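Local atomic coordinates of cytochrome c, putative (Shewanella oneidensis, PDB entry 1SP3), a protein that carries eight c-type hemes, one with unusual iron ligation, and probably works as a respiratory tetrathionate reductase. Residues A[54-59]-A[65-70]; A[73-76]-A[82-85]. All coordinates share one frame; numbering follows the deposited sequence.

Interaction 1. Residues A[54-59]-A[65-70]; sequences RGKKNS and VAISSN. With HEC (heme c), chain D.
Ser59 and Ala66 bring their CA atoms to 6.5 Å, and the CA atoms of Lys57 and Ile67 are nearly as close, although neither 54-59 nor 65-70 is helix or strand. Both belong to the loop joining strand 50-53 to helix 71-74, a good example of irregular backbone folded to fit a cofactor. A water fills the seam: it donates to Lys56 O and Ser59 O and accepts from Ile67 N (3.0 Å from the water O). Beyond Ile67 the chain makes a type II turn to Asn70, whose ND2 reaches back to Ala66 O at 2.8 Å, almost in line with the carbonyl. Lys56 is the key side chain. With CG trans to its backbone N (chi1 178°) and the chain extended beyond, it runs over the porphyrin until NZ meets the heme iron at 2.2 Å as an axial ligand. Ile67 points toward 54-59, and its side chain crosses that of Lys56 at about a right angle on the same side of the porphyrin, though the placing of CD1 is only approximate. At the porphyrin rim, Ser59 O lies 3.4 Å from the methyl HEC CMA. The Ser59 hydroxyl bonds within its own segment, to Gly55 O (OG to O 2.6 Å), which it meets from above the carbonyl plane, while Asn58 N comes from the opposite face. Ser59 O and Val65 O, 3.5 Å apart, are both acceptors and cannot bond each other. The segments are therefore joined largely through the heme they both line and through one bridging water, which satisfies three backbone groups beside a lysine-ligated iron.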
# COMPACT_ATOMS: atom_id res chain seq x y z
N ARG A 54 13.24 -4.70 -2.60
CA ARG A 54 12.37 -3.70 -2.09
C ARG A 54 11.42 -4.45 -1.11
O ARG A 54 11.90 -5.13 -0.23
CB ARG A 54 11.65 -2.99 -3.28
CG ARG A 54 11.17 -1.60 -2.96
CD ARG A 54 11.03 -0.53 -4.13
NE ARG A 54 10.21 0.57 -3.60
CZ ARG A 54 8.86 0.53 -3.58
NH1 ARG A 54 8.21 -0.51 -4.16
NH2 ARG A 54 8.16 1.53 -3.03
N GLY A 55 10.10 -4.35 -1.28
CA GLY A 55 9.17 -4.78 -0.24
C GLY A 55 9.15 -3.68 0.80
O GLY A 55 9.97 -2.75 0.76
N LYS A 56 8.22 -3.78 1.75
CA LYS A 56 8.02 -2.75 2.75
C LYS A 56 9.30 -2.51 3.61
O LYS A 56 9.54 -1.37 4.04
CB LYS A 56 6.86 -3.13 3.71
CG LYS A 56 6.64 -2.12 4.79
CD LYS A 56 5.27 -2.25 5.36
CE LYS A 56 5.19 -1.22 6.45
NZ LYS A 56 3.85 -1.26 6.98
N LYS A 57 10.04 -3.58 3.90
CA LYS A 57 11.23 -3.54 4.75
C LYS A 57 12.25 -2.50 4.26
O LYS A 57 12.89 -1.83 5.02
CB LYS A 57 11.94 -4.91 4.68
CG LYS A 57 12.94 -5.17 5.85
CD LYS A 57 13.66 -6.51 5.69
CE LYS A 57 14.43 -6.86 7.02
NZ LYS A 57 14.94 -8.26 6.84
N ASN A 58 12.38 -2.43 2.94
CA ASN A 58 13.34 -1.56 2.29
C ASN A 58 12.72 -0.35 1.58
O ASN A 58 13.35 0.21 0.73
CB ASN A 58 14.15 -2.43 1.32
CG ASN A 58 14.75 -3.61 2.03
OD1 ASN A 58 15.44 -3.42 2.98
ND2 ASN A 58 14.40 -4.81 1.65
N SER A 59 11.48 0.02 1.84
CA SER A 59 10.89 1.04 0.98
C SER A 59 10.94 2.37 1.64
O SER A 59 10.85 2.48 2.87
CB SER A 59 9.42 0.71 0.63
OG SER A 59 9.42 -0.44 -0.24
N VAL A 65 7.38 7.45 5.83
CA VAL A 65 8.77 7.42 5.34
C VAL A 65 9.40 6.02 5.37
O VAL A 65 9.67 5.44 4.32
CB VAL A 65 9.70 8.46 6.04
CG1 VAL A 65 11.10 8.49 5.34
CG2 VAL A 65 9.09 9.88 5.96
N ALA A 66 9.66 5.48 6.55
CA ALA A 66 10.42 4.27 6.60
C ALA A 66 10.33 3.65 7.96
O ALA A 66 10.30 4.33 9.03
CB ALA A 66 11.90 4.48 6.29
N ILE A 67 10.30 2.33 7.88
CA ILE A 67 10.19 1.47 9.06
C ILE A 67 11.30 1.50 10.11
O ILE A 67 10.99 1.34 11.32
CB ILE A 67 9.92 0.04 8.50
CG1 ILE A 67 8.51 -0.27 8.80
CG2 ILE A 67 11.00 -1.06 8.75
CD1 ILE A 67 7.70 0.05 7.61
N SER A 68 12.57 1.64 9.68
CA SER A 68 13.71 1.51 10.62
C SER A 68 13.71 2.59 11.66
O SER A 68 13.44 3.78 11.35
CB SER A 68 15.04 1.46 9.91
OG SER A 68 15.14 2.58 9.06
N SER A 69 13.95 2.13 12.90
CA SER A 69 13.89 2.90 14.12
C SER A 69 12.45 3.17 14.55
O SER A 69 12.22 3.70 15.65
CB SER A 69 14.75 4.19 14.00
OG SER A 69 14.11 5.11 13.13
N ASN A 70 11.47 2.80 13.72
CA ASN A 70 10.07 2.99 14.09
C ASN A 70 9.30 1.69 14.22
O ASN A 70 8.08 1.75 14.42
CB ASN A 70 9.30 3.90 13.08
CG ASN A 70 10.05 5.15 12.83
OD1 ASN A 70 10.32 5.84 13.80
ND2 ASN A 70 10.58 5.36 11.59
FE HEC D . 2.86 0.50 6.22
CHA HEC D . 3.30 -0.61 2.91
CHB HEC D . 5.77 2.35 5.97
CHC HEC D . 2.62 1.39 9.51
CHD HEC D . -0.09 -1.16 6.47
NA HEC D . 4.30 0.86 4.69
C1A HEC D . 4.28 0.29 3.41
C2A HEC D . 5.45 0.80 2.70
C3A HEC D . 6.15 1.62 3.54
C4A HEC D . 5.42 1.66 4.81
CMA HEC D . 7.50 2.38 3.16
CAA HEC D . 5.81 0.47 1.20
CBA HEC D . 5.46 1.66 0.27
CGA HEC D . 4.01 2.15 0.51
O1A HEC D . 3.84 3.21 1.17
O2A HEC D . 2.94 1.51 0.10
NB HEC D . 3.95 1.64 7.52
C1B HEC D . 5.17 2.27 7.19
C2B HEC D . 5.72 2.89 8.38
C3B HEC D . 4.82 2.65 9.36
C4B HEC D . 3.72 1.85 8.82
CMB HEC D . 7.06 3.71 8.39
CAB HEC D . 4.88 3.07 10.85
CBB HEC D . 5.42 4.27 11.25
NC HEC D . 1.43 0.20 7.78
C1C HEC D . 1.55 0.66 9.06
C2C HEC D . 0.39 0.26 9.80
C3C HEC D . -0.41 -0.45 8.93
C4C HEC D . 0.27 -0.51 7.64
CMC HEC D . 0.21 0.61 11.31
CAC HEC D . -1.81 -1.12 9.23
CBC HEC D . -2.94 -0.47 9.70
ND HEC D . 1.74 -0.69 4.87
C1D HEC D . 0.61 -1.35 5.30
C2D HEC D . 0.24 -2.27 4.19
C3D HEC D . 1.29 -2.12 3.08
C4D HEC D . 2.19 -1.11 3.59
CMD HEC D . -0.96 -3.21 4.17
CAD HEC D . 1.32 -2.83 1.67
CBD HEC D . 0.53 -1.95 0.71
CGD HEC D . 0.26 -2.59 -0.67
O1D HEC D . -0.80 -2.21 -1.23
O2D HEC D . 1.02 -3.44 -1.31
O HOH W 1 10.55 0.98 5.21

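Interaction 2. Residues A[73-76]-A[82-85]; sequences RCTS and GWKD. With HEC (heme c), chain D.
Thr75 OG1 donates a short hydrogen bond to Trp83 O, 2.6 Å away and in the plane of that carbonyl, with a C=O...O angle of 151°. Thr75 is the first variable residue of a CXXCH heme-attachment motif, Cys74-Thr75-Ser76-Cys77-His78, at the point where helix 71-74 gives way to a 3-10 turn. Its hydroxyl is also hydrogen-bonded to Glu71 O, one helical turn back, so its single proton is probably shared between two carbonyls. The same side chain makes a second, nonpolar contact. A chi1 of 62° sets OG1 between the backbone N and the carbonyl carbon, and thereby swings CG2 over one face of the Trp83 indole. This is a CH-pi contact: the methyl stands 4.0 Å from the centroid of the five-membered ring, 29° off its normal and closer to the rim, with CG2 3.7 Å from Trp83 CD2. A valine here would keep a methyl near the indole but is likely to leave Trp83 O without its hydroxyl mate and the 82-85 loop less firmly tied to the motif. The indole sits in an aromatic cluster, meeting Phe90 and His78 edge to face and lying nearly parallel to Phe88. On the heme side of the motif, Cys74 SG is covalently bound at 2.1 Å to the former vinyl carbon HEC CAB, one of the two thioethers, with that of Cys77, that hold a c-type heme. Ser76 turns its hydroxyl to Pro112 O, and its OG also lies 3.7 Å from the heme methyl HEC CMC.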
# COMPACT_ATOMS: atom_id res chain seq x y z
N ARG A 73 5.72 0.76 16.15
CA ARG A 73 4.52 1.31 15.59
C ARG A 73 4.19 0.60 14.24
O ARG A 73 3.05 0.41 13.96
CB ARG A 73 4.57 2.87 15.44
CG ARG A 73 3.19 3.59 15.73
CD ARG A 73 2.86 4.85 14.78
NE ARG A 73 1.45 5.35 14.81
CZ ARG A 73 0.92 6.27 13.95
NH1 ARG A 73 -0.34 6.65 14.07
NH2 ARG A 73 1.64 6.80 12.96
N CYS A 74 5.15 0.19 13.43
CA CYS A 74 4.77 -0.28 12.09
C CYS A 74 4.37 -1.74 12.01
O CYS A 74 3.52 -2.13 11.19
CB CYS A 74 5.85 0.11 11.08
SG CYS A 74 6.42 1.80 11.52
N THR A 75 4.96 -2.54 12.88
CA THR A 75 4.76 -3.98 12.80
C THR A 75 3.50 -4.47 13.52
O THR A 75 3.22 -5.69 13.59
CB THR A 75 6.02 -4.77 13.25
OG1 THR A 75 6.29 -4.47 14.62
CG2 THR A 75 7.38 -4.40 12.40
N SER A 76 2.70 -3.53 14.03
CA SER A 76 1.29 -3.82 14.35
C SER A 76 0.58 -4.29 13.11
O SER A 76 -0.54 -4.85 13.23
CB SER A 76 0.55 -2.51 14.76
OG SER A 76 1.29 -1.37 14.26
N GLY A 82 6.68 -9.22 17.77
CA GLY A 82 8.00 -8.85 18.33
C GLY A 82 8.99 -8.16 17.41
O GLY A 82 10.10 -7.89 17.83
N TRP A 83 8.66 -7.93 16.13
CA TRP A 83 9.61 -7.25 15.24
C TRP A 83 9.66 -5.77 15.69
O TRP A 83 8.77 -4.97 15.38
CB TRP A 83 9.24 -7.43 13.76
CG TRP A 83 10.16 -6.74 12.80
CD1 TRP A 83 11.29 -6.02 13.11
CD2 TRP A 83 10.08 -6.73 11.39
NE1 TRP A 83 11.89 -5.54 11.98
CE2 TRP A 83 11.15 -5.94 10.91
CE3 TRP A 83 9.16 -7.22 10.49
CZ2 TRP A 83 11.34 -5.68 9.57
CZ3 TRP A 83 9.37 -7.00 9.16
CH2 TRP A 83 10.40 -6.20 8.70
N LYS A 84 10.66 -5.45 16.50
CA LYS A 84 10.80 -4.12 17.12
C LYS A 84 12.08 -3.42 16.68
O LYS A 84 12.21 -2.22 16.85
CB LYS A 84 10.65 -4.14 18.64
CG LYS A 84 11.68 -4.95 19.31
CD LYS A 84 11.62 -4.85 20.86
CE LYS A 84 12.59 -5.91 21.50
NZ LYS A 84 13.21 -5.57 22.88
N ASP A 85 13.02 -4.15 16.08
CA ASP A 85 14.15 -3.49 15.51
C ASP A 85 14.77 -4.46 14.57
O ASP A 85 14.16 -5.48 14.20
CB ASP A 85 15.14 -3.12 16.59
CG ASP A 85 15.38 -4.27 17.57
OD1 ASP A 85 15.61 -5.44 17.11
OD2 ASP A 85 15.28 -4.10 18.79
FE HEC D . 2.86 0.50 6.22
CHA HEC D . 3.30 -0.61 2.91
CHB HEC D . 5.77 2.35 5.97
CHC HEC D . 2.62 1.39 9.51
CHD HEC D . -0.09 -1.16 6.47
NA HEC D . 4.30 0.86 4.69
C1A HEC D . 4.28 0.29 3.41
C2A HEC D . 5.45 0.80 2.70
C3A HEC D . 6.15 1.62 3.54
C4A HEC D . 5.42 1.66 4.81
CMA HEC D . 7.50 2.38 3.16
CAA HEC D . 5.81 0.47 1.20
CBA HEC D . 5.46 1.66 0.27
CGA HEC D . 4.01 2.15 0.51
O1A HEC D . 3.84 3.21 1.17
O2A HEC D . 2.94 1.51 0.10
NB HEC D . 3.95 1.64 7.52
C1B HEC D . 5.17 2.27 7.19
C2B HEC D . 5.72 2.89 8.38
C3B HEC D . 4.82 2.65 9.36
C4B HEC D . 3.72 1.85 8.82
CMB HEC D . 7.06 3.71 8.39
CAB HEC D . 4.88 3.07 10.85
CBB HEC D . 5.42 4.27 11.25
NC HEC D . 1.43 0.20 7.78
C1C HEC D . 1.55 0.66 9.06
C2C HEC D . 0.39 0.26 9.80
C3C HEC D . -0.41 -0.45 8.93
C4C HEC D . 0.27 -0.51 7.64
CMC HEC D . 0.21 0.61 11.31
CAC HEC D . -1.81 -1.12 9.23
CBC HEC D . -2.94 -0.47 9.70
ND HEC D . 1.74 -0.69 4.87
C1D HEC D . 0.61 -1.35 5.30
C2D HEC D . 0.24 -2.27 4.19
C3D HEC D . 1.29 -2.12 3.08
C4D HEC D . 2.19 -1.11 3.59
CMD HEC D . -0.96 -3.21 4.17
CAD HEC D . 1.32 -2.83 1.67
CBD HEC D . 0.53 -1.95 0.71
CGD HEC D . 0.26 -2.59 -0.67
O1D HEC D . -0.80 -2.21 -1.23
O2D HEC D . 1.02 -3.44 -1.31

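How the interactions relate
Interactions 1 and 2 follow one another along the chain, their centres 11 Å apart, and together they serve a single heme: 54-59 gives the iron an axial ligand, and 73-76 ties the porphyrin covalently to the chain. The two meet directly. Ile67 CG1 packs on Cys74 CB at 3.5 Å, and Lys57 CG rests 4.0 Å from Trp83 CH2, so the indole of interaction 2 borders the loop of interaction 1. Cys74 SG lies on the same side of the porphyrin as Lys56 NZ. Lysine therefore appears to take the place that the histidine of a CXXCH motif usually fills, consistent with the unusual ligation of this octaheme protein.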